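Local coordinates for protein extracellular PQQ-dependent sugar dehydrogenase (Coprinopsis cinerea, PDB 6JT6) that probably oxidises sugars with a PQQ cofactor and passes the electrons through its cytochrome b domain, the heme-binding part described here, at residues Gly63-Asn67 / Asn68-Val72; Phe172-Gly175 / Asn176-Thr180; Thr179-Tyr182 / Asp183-Leu186. All coordinates share one frame; numbering follows the deposited sequence.

Contact 1 of 3, residues Gly63-Asn67 / Asn68-Val72; sequences GSMRN and NPLLV. With HEM (protoporphyrin IX containing Fe), chain C.
Met-65 and Leu-70 meet across the bend by which a heme-binding loop, residues 63-67, runs into strand 70-76 of the cytochrome b domain. Gly-63 has phi 99° and psi -75°, and a CB there would jam against the preceding carbonyl, which leaves room only for glycine. Asn-67 also has positive phi. The chain then straightens into the strand, where Leu-70 pairs with Arg-85 and Leu-71 with Asn-59. Across the bend, CG of Met-65 packs on CD1 of Leu-70 at 4.1 Å. CG of Met-65 lies anti to the backbone N (chi1 -175°), and the chain stays extended beyond it. This carries SD straight to the heme iron, which it ligates at 2.3 Å; His-164 NE2 is the other protein ligand, giving Met/His coordination. The backbone N of Met-65 also donates to the heme carboxylate O1D at 2.8 Å, so one residue holds both the iron and a propionate. Leu-70 lines the porphyrin rim, with CB 3.8 Å from the vinyl carbon CAC. Asn-68 ties the loop to its own start. Its ND2 donates to Ser-64 O at 3.1 Å, and the acceptor lies close to the plane of the amide. The other end, OD1, takes hydrogen bonds from Ala-130 N and Trp-126 NE1, which fixes the rotation of the buried amide. Water 1 sits 2.7 Å from both Met-65 O and Asn-68 O and bridges the two carbonyls. Ser-64 closes an ST turn: its OG accepts from Arg-66 N at 2.9 Å.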
ATOM      1  N   GLY A  63       2.750  10.407  -5.598  1.00 14.27           N
ATOM      2  CA  GLY A  63       2.072  11.536  -4.975  1.00 14.26           C
ATOM      3  C   GLY A  63       0.770  11.896  -5.681  1.00 14.90           C
ATOM      4  O   GLY A  63      -0.336  11.610  -5.193  1.00 13.19           O
ATOM      5  N   SER A  64       0.915  12.533  -6.846  1.00 14.51           N
ATOM      6  CA  SER A  64      -0.225  12.897  -7.657  1.00 14.14           C
ATOM      7  C   SER A  64      -1.001  11.642  -8.063  1.00 14.24           C
ATOM      8  O   SER A  64      -0.402  10.570  -8.362  1.00 14.91           O
ATOM      9  CB  SER A  64       0.266  13.668  -8.910  1.00 14.79           C
ATOM     10  OG  SER A  64      -0.787  13.740  -9.844  1.00 16.41           O
ATOM     11  N   MET A  65      -2.330  11.759  -8.074  1.00 14.36           N
ATOM     12  CA  MET A  65      -3.188  10.724  -8.628  1.00 15.21           C
ATOM     13  C   MET A  65      -2.890  10.479 -10.114  1.00 16.55           C
ATOM     14  O   MET A  65      -3.105   9.365 -10.638  1.00 16.45           O
ATOM     15  CB  MET A  65      -4.662  11.125  -8.495  1.00 15.20           C
ATOM     16  CG  MET A  65      -5.622  10.024  -8.952  1.00 13.93           C
ATOM     17  SD  MET A  65      -7.337  10.518  -9.008  1.00 15.22           S
ATOM     18  CE  MET A  65      -7.875   9.174 -10.080  1.00 13.74           C
ATOM     19  N   ARG A  66      -2.377  11.520 -10.778  1.00 17.24           N
ATOM     20  CA  ARG A  66      -2.145  11.438 -12.215  1.00 19.52           C
ATOM     21  C   ARG A  66      -0.776  10.888 -12.593  1.00 17.90           C
ATOM     22  O   ARG A  66       0.274  11.431 -12.185  1.00 19.55           O
ATOM     23  CB  ARG A  66      -2.380  12.786 -12.895  1.00 21.66           C
ATOM     24  CG  ARG A  66      -3.822  13.288 -12.809  1.00 27.23           C
ATOM     25  CD  ARG A  66      -3.876  14.798 -13.090  1.00 31.83           C
ATOM     26  NE  ARG A  66      -2.900  15.502 -12.243  1.00 38.92           N
ATOM     27  CZ  ARG A  66      -1.737  16.023 -12.653  1.00 44.23           C
ATOM     28  NH1 ARG A  66      -1.379  15.978 -13.945  1.00 48.98           N
ATOM     29  NH2 ARG A  66      -0.921  16.595 -11.765  1.00 42.44           N
ATOM     30  N   ASN A  67      -0.803   9.815 -13.392  1.00 16.52           N
ATOM     31  CA  ASN A  67       0.394   9.270 -14.037  1.00 16.75           C
ATOM     32  C   ASN A  67       1.433   8.658 -13.078  1.00 15.69           C
ATOM     33  O   ASN A  67       2.651   8.802 -13.241  1.00 16.55           O
ATOM     34  CB  ASN A  67       1.000  10.324 -15.002  1.00 17.46           C
ATOM     35  CG  ASN A  67      -0.057  10.897 -15.935  1.00 18.14           C
ATOM     36  OD1 ASN A  67      -0.683  10.151 -16.700  1.00 19.85           O
ATOM     37  ND2 ASN A  67      -0.278  12.200 -15.858  1.00 17.96           N
ATOM     38  N   ASN A  68       0.932   7.943 -12.094  1.00 14.76           N
ATOM     39  CA  ASN A  68       1.797   7.189 -11.165  1.00 14.43           C
ATOM     40  C   ASN A  68       1.024   5.918 -10.818  1.00 13.35           C
ATOM     41  O   ASN A  68      -0.201   5.951 -10.795  1.00 14.04           O
ATOM     42  CB  ASN A  68       2.093   8.005  -9.873  1.00 13.36           C
ATOM     43  CG  ASN A  68       2.884   9.283 -10.130  1.00 13.36           C
ATOM     44  OD1 ASN A  68       4.055   9.251 -10.497  1.00 14.39           O
ATOM     45  ND2 ASN A  68       2.265  10.409  -9.889  1.00 13.05           N
ATOM     46  N   PRO A  69       1.719   4.795 -10.533  1.00 13.20           N
ATOM     47  CA  PRO A  69       1.012   3.613 -10.053  1.00 12.88           C
ATOM     48  C   PRO A  69       0.127   3.937  -8.865  1.00 11.91           C
ATOM     49  O   PRO A  69       0.572   4.594  -7.904  1.00 10.90           O
ATOM     50  CB  PRO A  69       2.155   2.669  -9.607  1.00 13.48           C
ATOM     51  CG  PRO A  69       3.287   3.070 -10.508  1.00 13.64           C
ATOM     52  CD  PRO A  69       3.178   4.580 -10.480  1.00 13.56           C
ATOM     53  N   LEU A  70      -1.110   3.463  -8.964  1.00 11.44           N
ATOM     54  CA  LEU A  70      -2.074   3.570  -7.886  1.00 12.27           C
ATOM     55  C   LEU A  70      -2.348   2.156  -7.400  1.00 12.77           C
ATOM     56  O   LEU A  70      -2.758   1.300  -8.183  1.00 13.59           O
ATOM     57  CB  LEU A  70      -3.364   4.248  -8.370  1.00 11.59           C
ATOM     58  CG  LEU A  70      -3.286   5.594  -9.132  1.00 11.69           C
ATOM     59  CD1 LEU A  70      -4.701   6.045  -9.472  1.00 12.05           C
ATOM     60  CD2 LEU A  70      -2.605   6.745  -8.370  1.00 11.73           C
ATOM     61  N   LEU A  71      -2.109   1.898  -6.122  1.00 12.57           N
ATOM     62  CA  LEU A  71      -2.455   0.572  -5.584  1.00 11.69           C
ATOM     63  C   LEU A  71      -3.662   0.703  -4.716  1.00 11.43           C
ATOM     64  O   LEU A  71      -3.764   1.632  -3.922  1.00 10.50           O
ATOM     65  CB  LEU A  71      -1.290  -0.077  -4.818  1.00 12.19           C
ATOM     66  CG  LEU A  71       0.100  -0.056  -5.465  1.00 12.83           C
ATOM     67  CD1 LEU A  71       1.105  -0.695  -4.518  1.00 13.37           C
ATOM     68  CD2 LEU A  71       0.152  -0.714  -6.842  1.00 13.09           C
ATOM     69  N   VAL A  72      -4.593  -0.227  -4.869  1.00 11.27           N
ATOM     70  CA  VAL A  72      -5.832  -0.170  -4.139  1.00 11.26           C
ATOM     71  C   VAL A  72      -6.131  -1.531  -3.518  1.00 11.21           C
ATOM     72  O   VAL A  72      -6.079  -2.574  -4.196  1.00 10.56           O
ATOM     73  CB  VAL A  72      -6.990   0.426  -4.987  1.00 12.16           C
ATOM     74  CG1 VAL A  72      -7.254  -0.394  -6.228  1.00 13.80           C
ATOM     75  CG2 VAL A  72      -8.269   0.559  -4.173  1.00 11.72           C
TER
HETATM   76  CHA HEM C 302      -7.101  13.261  -5.837  1.00 17.04           C
HETATM   77  CHB HEM C 302     -10.813  11.879  -8.665  1.00 17.84           C
HETATM   78  CHC HEM C 302      -9.875   7.231  -7.685  1.00 15.83           C
HETATM   79  CHD HEM C 302      -5.659   8.626  -5.587  1.00 14.63           C
HETATM   80  C1A HEM C 302      -8.222  13.286  -6.647  1.00 19.12           C
HETATM   81  C2A HEM C 302      -8.920  14.465  -7.015  1.00 21.18           C
HETATM   82  C3A HEM C 302      -9.973  14.060  -7.802  1.00 20.85           C
HETATM   83  C4A HEM C 302      -9.926  12.644  -7.927  1.00 18.82           C
HETATM   84  CMA HEM C 302     -11.020  14.957  -8.445  1.00 22.83           C
HETATM   85  CAA HEM C 302      -8.573  15.893  -6.621  1.00 23.80           C
HETATM   86  CBA HEM C 302      -8.714  16.170  -5.114  1.00 32.56           C
HETATM   87  CGA HEM C 302     -10.042  15.789  -4.517  1.00 39.27           C
HETATM   88  O1A HEM C 302     -10.153  14.844  -3.691  1.00 42.05           O
HETATM   89  O2A HEM C 302     -11.064  16.430  -4.845  1.00 47.98           O
HETATM   90  C1B HEM C 302     -10.899  10.491  -8.630  1.00 18.14           C
HETATM   91  C2B HEM C 302     -11.958   9.753  -9.259  1.00 18.66           C
HETATM   92  C3B HEM C 302     -11.723   8.429  -8.946  1.00 18.41           C
HETATM   93  C4B HEM C 302     -10.485   8.402  -8.131  1.00 16.65           C
HETATM   94  CMB HEM C 302     -13.125  10.355 -10.070  1.00 19.63           C
HETATM   95  CAB HEM C 302     -12.463   7.191  -9.319  1.00 18.61           C
HETATM   96  CBB HEM C 302     -13.785   7.127  -9.429  1.00 20.24           C
HETATM   97  C1C HEM C 302      -8.582   7.188  -7.094  1.00 14.81           C
HETATM   98  C2C HEM C 302      -7.898   6.007  -6.727  1.00 13.86           C
HETATM   99  C3C HEM C 302      -6.688   6.387  -6.130  1.00 14.08           C
HETATM  100  C4C HEM C 302      -6.654   7.832  -6.110  1.00 14.27           C
HETATM  101  CMC HEM C 302      -8.420   4.609  -7.009  1.00 13.34           C
HETATM  102  CAC HEM C 302      -5.625   5.469  -5.633  1.00 14.44           C
HETATM  103  CBC HEM C 302      -5.924   4.289  -5.047  1.00 13.16           C
HETATM  104  C1D HEM C 302      -5.792  10.014  -5.435  1.00 15.32           C
HETATM  105  C2D HEM C 302      -4.766  10.827  -4.748  1.00 16.22           C
HETATM  106  C3D HEM C 302      -5.145  12.109  -4.832  1.00 16.03           C
HETATM  107  C4D HEM C 302      -6.416  12.073  -5.587  1.00 16.28           C
HETATM  108  CMD HEM C 302      -3.512  10.355  -4.060  1.00 16.88           C
HETATM  109  CAD HEM C 302      -4.442  13.318  -4.218  1.00 15.84           C
HETATM  110  CBD HEM C 302      -3.285  13.870  -5.030  1.00 15.29           C
HETATM  111  CGD HEM C 302      -3.837  14.591  -6.230  1.00 17.03           C
HETATM  112  O1D HEM C 302      -3.584  14.230  -7.412  1.00 16.10           O
HETATM  113  O2D HEM C 302      -4.595  15.550  -6.031  1.00 18.20           O
HETATM  114  NA  HEM C 302      -8.871  12.174  -7.191  1.00 18.20           N
HETATM  115  NB  HEM C 302     -10.065   9.664  -7.985  1.00 16.95           N
HETATM  116  NC  HEM C 302      -7.838   8.267  -6.675  1.00 15.05           N
HETATM  117  ND  HEM C 302      -6.760  10.814  -5.960  1.00 16.11           N
HETATM  118 FE   HEM C 302      -8.340  10.270  -6.943  1.00 15.77          FE
HETATM  119  O   HOH W   1      -2.143   7.255 -12.074  1.00 11.25           O

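Contact 2 of 3, residues Phe172-Gly175 / Asn176-Thr180; sequences FDIG and NARTT
Ile-174 and Ala-177 join in a local turn contact, where the chain leaves strand 166-173, at the edge of the six-stranded antiparallel sheet, and enters the short strand 178-179. That short, weakly bonded strand runs parallel to strand 26-33 of the other sheet, so the turn joins the two sheets. The firm bond of the turn runs from Ala-177 N to Ile-174 O, 2.8 Å. Around it are weaker bonds. Asn-176 N reaches Asp-173 O, and also Asp-173 OD1 at 3.4 Å; both are weak. Arg-178 N to Gly-175 O is weak too. Water 2 bridges Gly-175 O and Arg-178 O, donating to each.

On the buried side, Ala-177 CB sits at the edge of the Phe-172 ring, 4.2 Å from CE1. Phe-172 also makes an edge-to-face contact with Phe-141. The Arg-178 chain is stretched out and passes Ile-174 at a slant, with NH2 3.9 Å from CG1 of Ile-174. Its guanidinium is gripped by three backbone carbonyls: NE by Thr-135, NH1 by Pro-33 and NH2 by Pro-134. The arginine is held in one place and links the turn to the loop at Pro-134 and Thr-135 and to the end of strand 26-33. Neutral carbonyl oxygens thus take up the hydrogen bonds of this cation.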
ATOM      1  N   PHE A 172       8.132  11.967   2.297  1.00 21.90           N
ATOM      2  CA  PHE A 172       8.909  11.222   3.289  1.00 24.94           C
ATOM      3  C   PHE A 172      10.304  10.856   2.806  1.00 24.08           C
ATOM      4  O   PHE A 172      10.578  10.812   1.596  1.00 23.31           O
ATOM      5  CB  PHE A 172       8.164   9.980   3.799  1.00 25.95           C
ATOM      6  CG  PHE A 172       8.100   8.865   2.814  1.00 26.25           C
ATOM      7  CD1 PHE A 172       8.913   7.750   2.970  1.00 28.47           C
ATOM      8  CD2 PHE A 172       7.246   8.933   1.723  1.00 28.54           C
ATOM      9  CE1 PHE A 172       8.871   6.708   2.055  1.00 30.92           C
ATOM     10  CE2 PHE A 172       7.183   7.890   0.805  1.00 29.81           C
ATOM     11  CZ  PHE A 172       7.995   6.774   0.974  1.00 30.48           C
ATOM     12  N   ASP A 173      11.136  10.536   3.789  1.00 22.99           N
ATOM     13  CA  ASP A 173      12.508  10.133   3.588  1.00 22.16           C
ATOM     14  C   ASP A 173      12.522   8.646   3.252  1.00 20.19           C
ATOM     15  O   ASP A 173      12.279   7.796   4.121  1.00 19.68           O
ATOM     16  CB  ASP A 173      13.273  10.396   4.891  1.00 22.06           C
ATOM     17  CG  ASP A 173      14.744  10.157   4.767  1.00 23.15           C
ATOM     18  OD1 ASP A 173      15.204   9.455   3.840  1.00 22.37           O
ATOM     19  OD2 ASP A 173      15.453  10.685   5.631  1.00 25.67           O
ATOM     20  N   ILE A 174      12.838   8.336   2.000  1.00 20.65           N
ATOM     21  CA  ILE A 174      12.809   6.940   1.490  1.00 21.06           C
ATOM     22  C   ILE A 174      13.893   6.077   2.147  1.00 21.45           C
ATOM     23  O   ILE A 174      13.635   4.934   2.529  1.00 19.23           O
ATOM     24  CB  ILE A 174      12.877   6.894  -0.074  1.00 23.04           C
ATOM     25  CG1 ILE A 174      12.527   5.513  -0.635  1.00 24.29           C
ATOM     26  CG2 ILE A 174      14.244   7.317  -0.585  1.00 23.18           C
ATOM     27  CD1 ILE A 174      11.074   5.134  -0.391  1.00 24.12           C
ATOM     28  N   GLY A 175      15.105   6.635   2.276  1.00 21.06           N
ATOM     29  CA  GLY A 175      16.209   5.960   2.944  1.00 22.62           C
ATOM     30  C   GLY A 175      15.895   5.528   4.361  1.00 22.88           C
ATOM     31  O   GLY A 175      16.370   4.498   4.817  1.00 25.22           O
ATOM     32  N   ASN A 176      15.073   6.306   5.047  1.00 24.15           N
ATOM     33  CA  ASN A 176      14.555   5.915   6.344  1.00 26.67           C
ATOM     34  C   ASN A 176      13.591   4.727   6.340  1.00 26.27           C
ATOM     35  O   ASN A 176      13.394   4.081   7.389  1.00 26.00           O
ATOM     36  CB  ASN A 176      13.916   7.114   7.042  1.00 31.21           C
ATOM     37  CG  ASN A 176      14.770   7.629   8.186  1.00 38.24           C
ATOM     38  OD1 ASN A 176      15.275   8.767   8.162  1.00 42.05           O
ATOM     39  ND2 ASN A 176      14.961   6.783   9.191  1.00 37.66           N
ATOM     40  N   ALA A 177      12.978   4.456   5.184  1.00 23.13           N
ATOM     41  CA  ALA A 177      12.063   3.328   5.020  1.00 23.11           C
ATOM     42  C   ALA A 177      12.819   2.070   4.525  1.00 23.36           C
ATOM     43  O   ALA A 177      12.258   0.966   4.514  1.00 22.39           O
ATOM     44  CB  ALA A 177      10.913   3.710   4.092  1.00 20.66           C
ATOM     45  N   ARG A 178      14.094   2.242   4.144  1.00 22.31           N
ATOM     46  CA  ARG A 178      14.955   1.135   3.674  1.00 22.08           C
ATOM     47  C   ARG A 178      15.576   0.362   4.844  1.00 22.32           C
ATOM     48  O   ARG A 178      15.931   0.949   5.845  1.00 21.31           O
ATOM     49  CB  ARG A 178      16.030   1.626   2.684  1.00 22.35           C
ATOM     50  CG  ARG A 178      15.465   2.282   1.432  1.00 22.28           C
ATOM     51  CD  ARG A 178      16.462   2.373   0.264  1.00 24.83           C
ATOM     52  NE  ARG A 178      15.819   2.945  -0.934  1.00 23.54           N
ATOM     53  CZ  ARG A 178      15.060   2.291  -1.831  1.00 23.88           C
ATOM     54  NH1 ARG A 178      14.828   0.975  -1.763  1.00 22.82           N
ATOM     55  NH2 ARG A 178      14.539   2.974  -2.850  1.00 23.19           N
ATOM     56  N   THR A 179      15.682  -0.964   4.718  1.00 20.67           N
ATOM     57  CA  THR A 179      16.247  -1.802   5.793  1.00 20.97           C
ATOM     58  C   THR A 179      16.902  -3.076   5.274  1.00 22.01           C
ATOM     59  O   THR A 179      16.362  -3.763   4.390  1.00 21.76           O
ATOM     60  CB  THR A 179      15.229  -2.146   6.929  1.00 21.48           C
ATOM     61  OG1 THR A 179      15.884  -2.940   7.936  1.00 22.33           O
ATOM     62  CG2 THR A 179      14.014  -2.941   6.407  1.00 20.78           C
ATOM     63  N   THR A 180      18.062  -3.406   5.849  1.00 24.38           N
ATOM     64  CA  THR A 180      18.714  -4.690   5.560  1.00 23.81           C
ATOM     65  C   THR A 180      17.869  -5.845   6.117  1.00 21.59           C
ATOM     66  O   THR A 180      18.033  -6.977   5.684  1.00 21.82           O
ATOM     67  CB  THR A 180      20.185  -4.756   6.060  1.00 25.00           C
ATOM     68  OG1 THR A 180      20.215  -4.542   7.470  1.00 25.14           O
ATOM     69  CG2 THR A 180      21.031  -3.710   5.363  1.00 26.04           C
TER
HETATM   70  O   HOH W   2      17.423   3.021   6.544  1.00 32.53           O

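Contact 3 of 3, residues Thr179-Tyr182 / Asp183-Leu186; sequences TTLY and DYYL
Leu-181 lies over one face of the Tyr-185 ring, four residues on. Its CB stands 4.0 Å from the ring centroid and 14° off the normal, a CH-pi contact. Further along the same side chain, CD1 of Leu-181 packs 3.9 Å from CZ of Tyr-185. CG of Tyr-185 is anti to its own carbonyl carbon (chi1 -79°), which turns the ring back toward the residues before the helix. CG2 of Thr-179 adds a further apolar touch, 4.0 Å from CD2 of Tyr-185. At the far end of the ring, Tyr-185 OH is hydrogen-bonded to Thr-15 OG1. A lysine in place of Tyr-185 would probably leave Leu-181 without the flat ring it packs on and Thr-15 OG1 without its hydroxyl partner. One residue further along, CE2 of Tyr-182 lies loosely near CD2 of Leu-186, 4.4 Å away.

The backbone closes the first helical turn around this packing. Tyr-185 N donates to Leu-181 O at 2.8 Å, almost straight, and Leu-186 N donates to Tyr-182 O. A type I beta turn from Thr-179 to Tyr-182 leads into the helix. Thr-179 OG1 takes a capping bond from Leu-181 N at 2.9 Å. At the polar edge, water 3 bridges Thr-180 O and Tyr-184 N. Water 4 donates to the same carbonyl and, weakly, to Asp-183 OD2.

The start of helix 182-191 lies against the mixed sheet. Tyr-182 and Tyr-185 both touch Ile-31 of strand 26-33, and Tyr-182 and Leu-186 both reach Ile-45 of strand 43-51, where Tyr-182 OH also bonds Glu-43.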
ATOM      1  N   THR A 179      15.682  -0.964   4.718  1.00 20.67           N
ATOM      2  CA  THR A 179      16.247  -1.802   5.793  1.00 20.97           C
ATOM      3  C   THR A 179      16.902  -3.076   5.274  1.00 22.01           C
ATOM      4  O   THR A 179      16.362  -3.763   4.390  1.00 21.76           O
ATOM      5  CB  THR A 179      15.229  -2.146   6.929  1.00 21.48           C
ATOM      6  OG1 THR A 179      15.884  -2.940   7.936  1.00 22.33           O
ATOM      7  CG2 THR A 179      14.014  -2.941   6.407  1.00 20.78           C
ATOM      8  N   THR A 180      18.062  -3.406   5.849  1.00 24.38           N
ATOM      9  CA  THR A 180      18.714  -4.690   5.560  1.00 23.81           C
ATOM     10  C   THR A 180      17.869  -5.845   6.117  1.00 21.59           C
ATOM     11  O   THR A 180      18.033  -6.977   5.684  1.00 21.82           O
ATOM     12  CB  THR A 180      20.185  -4.756   6.060  1.00 25.00           C
ATOM     13  OG1 THR A 180      20.215  -4.542   7.470  1.00 25.14           O
ATOM     14  CG2 THR A 180      21.031  -3.710   5.363  1.00 26.04           C
ATOM     15  N   LEU A 181      16.921  -5.535   7.019  1.00 20.61           N
ATOM     16  CA  LEU A 181      15.952  -6.528   7.532  1.00 19.43           C
ATOM     17  C   LEU A 181      14.817  -6.914   6.534  1.00 18.69           C
ATOM     18  O   LEU A 181      13.976  -7.750   6.861  1.00 17.63           O
ATOM     19  CB  LEU A 181      15.323  -6.076   8.858  1.00 20.68           C
ATOM     20  CG  LEU A 181      16.256  -6.136  10.079  1.00 21.89           C
ATOM     21  CD1 LEU A 181      15.538  -5.540  11.260  1.00 21.76           C
ATOM     22  CD2 LEU A 181      16.734  -7.558  10.390  1.00 22.24           C
ATOM     23  N   TYR A 182      14.842  -6.338   5.338  1.00 16.82           N
ATOM     24  CA  TYR A 182      13.776  -6.519   4.363  1.00 18.23           C
ATOM     25  C   TYR A 182      13.383  -7.993   4.081  1.00 18.47           C
ATOM     26  O   TYR A 182      12.173  -8.313   4.115  1.00 18.29           O
ATOM     27  CB  TYR A 182      14.094  -5.778   3.069  1.00 16.73           C
ATOM     28  CG  TYR A 182      12.973  -5.826   2.037  1.00 17.28           C
ATOM     29  CD1 TYR A 182      11.943  -4.866   2.056  1.00 16.03           C
ATOM     30  CD2 TYR A 182      12.930  -6.857   1.050  1.00 17.00           C
ATOM     31  CE1 TYR A 182      10.910  -4.911   1.135  1.00 15.74           C
ATOM     32  CE2 TYR A 182      11.892  -6.893   0.107  1.00 16.64           C
ATOM     33  CZ  TYR A 182      10.894  -5.915   0.164  1.00 15.72           C
ATOM     34  OH  TYR A 182       9.869  -5.931  -0.737  1.00 15.57           O
ATOM     35  N   ASP A 183      14.367  -8.848   3.756  1.00 18.88           N
ATOM     36  CA  ASP A 183      14.130 -10.261   3.445  1.00 20.11           C
ATOM     37  C   ASP A 183      13.505 -10.994   4.628  1.00 19.00           C
ATOM     38  O   ASP A 183      12.543 -11.735   4.439  1.00 19.32           O
ATOM     39  CB  ASP A 183      15.406 -11.012   3.006  1.00 26.20           C
ATOM     40  CG  ASP A 183      15.995 -10.516   1.695  1.00 31.85           C
ATOM     41  OD1 ASP A 183      15.262 -10.168   0.735  1.00 36.51           O
ATOM     42  OD2 ASP A 183      17.248 -10.498   1.626  1.00 37.83           O
ATOM     43  N   TYR A 184      14.031 -10.775   5.838  1.00 17.74           N
ATOM     44  CA  TYR A 184      13.476 -11.337   7.079  1.00 17.43           C
ATOM     45  C   TYR A 184      12.033 -10.878   7.273  1.00 16.28           C
ATOM     46  O   TYR A 184      11.147 -11.700   7.544  1.00 14.83           O
ATOM     47  CB  TYR A 184      14.317 -10.916   8.300  1.00 19.96           C
ATOM     48  CG  TYR A 184      13.697 -11.255   9.636  1.00 23.82           C
ATOM     49  CD1 TYR A 184      13.513 -12.605  10.027  1.00 25.78           C
ATOM     50  CD2 TYR A 184      13.280 -10.236  10.521  1.00 25.30           C
ATOM     51  CE1 TYR A 184      12.941 -12.923  11.259  1.00 28.99           C
ATOM     52  CE2 TYR A 184      12.707 -10.543  11.759  1.00 28.49           C
ATOM     53  CZ  TYR A 184      12.538 -11.887  12.123  1.00 29.55           C
ATOM     54  OH  TYR A 184      11.964 -12.209  13.340  1.00 34.67           O
ATOM     55  N   TYR A 185      11.809  -9.563   7.119  1.00 14.50           N
ATOM     56  CA  TYR A 185      10.471  -8.986   7.226  1.00 14.02           C
ATOM     57  C   TYR A 185       9.522  -9.591   6.184  1.00 13.37           C
ATOM     58  O   TYR A 185       8.379  -9.913   6.509  1.00 13.29           O
ATOM     59  CB  TYR A 185      10.527  -7.445   7.078  1.00 14.19           C
ATOM     60  CG  TYR A 185      10.964  -6.701   8.330  1.00 15.21           C
ATOM     61  CD1 TYR A 185      10.972  -7.330   9.593  1.00 14.42           C
ATOM     62  CD2 TYR A 185      11.341  -5.344   8.265  1.00 15.57           C
ATOM     63  CE1 TYR A 185      11.369  -6.635  10.744  1.00 16.37           C
ATOM     64  CE2 TYR A 185      11.684  -4.618   9.421  1.00 15.62           C
ATOM     65  CZ  TYR A 185      11.715  -5.261  10.656  1.00 16.77           C
ATOM     66  OH  TYR A 185      12.058  -4.556  11.816  1.00 16.10           O
ATOM     67  N   LEU A 186      10.007  -9.760   4.948  1.00 12.77           N
ATOM     68  CA  LEU A 186       9.201 -10.326   3.862  1.00 12.80           C
ATOM     69  C   LEU A 186       8.745 -11.718   4.205  1.00 13.31           C
ATOM     70  O   LEU A 186       7.568 -12.021   4.054  1.00 13.05           O
ATOM     71  CB  LEU A 186       9.939 -10.329   2.519  1.00 12.53           C
ATOM     72  CG  LEU A 186       9.196 -10.895   1.275  1.00 12.70           C
ATOM     73  CD1 LEU A 186       7.888 -10.161   0.984  1.00 12.73           C
ATOM     74  CD2 LEU A 186      10.096 -10.875   0.026  1.00 12.44           C
TER
HETATM   75  O   HOH W   3      16.754  -9.554   6.042  1.00 28.83           O
HETATM   76  O   HOH W   4      17.798  -7.688   2.960  1.00 42.93           O

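Contact 1 comes first in the chain; contacts 2 and 3 overlap further on. Only contact 1 belongs to the heme pocket. Contacts 1 and 2 reach the same antiparallel sheet, but their centres are about 20 Å apart and their nearest atoms about 8 Å. The Phe-172 side chain of contact 2 is still about 12 Å from the heme. Contact 3 lies on the other side of the chain's centre from contact 1, with centres about 25 Å apart. Contacts 2 and 3 are continuous: they share Thr-179 and Thr-180, and their centres are about 12 Å apart. Together they take the chain from the edge of the six-stranded antiparallel sheet, through strand 178-179, into helix 182-191.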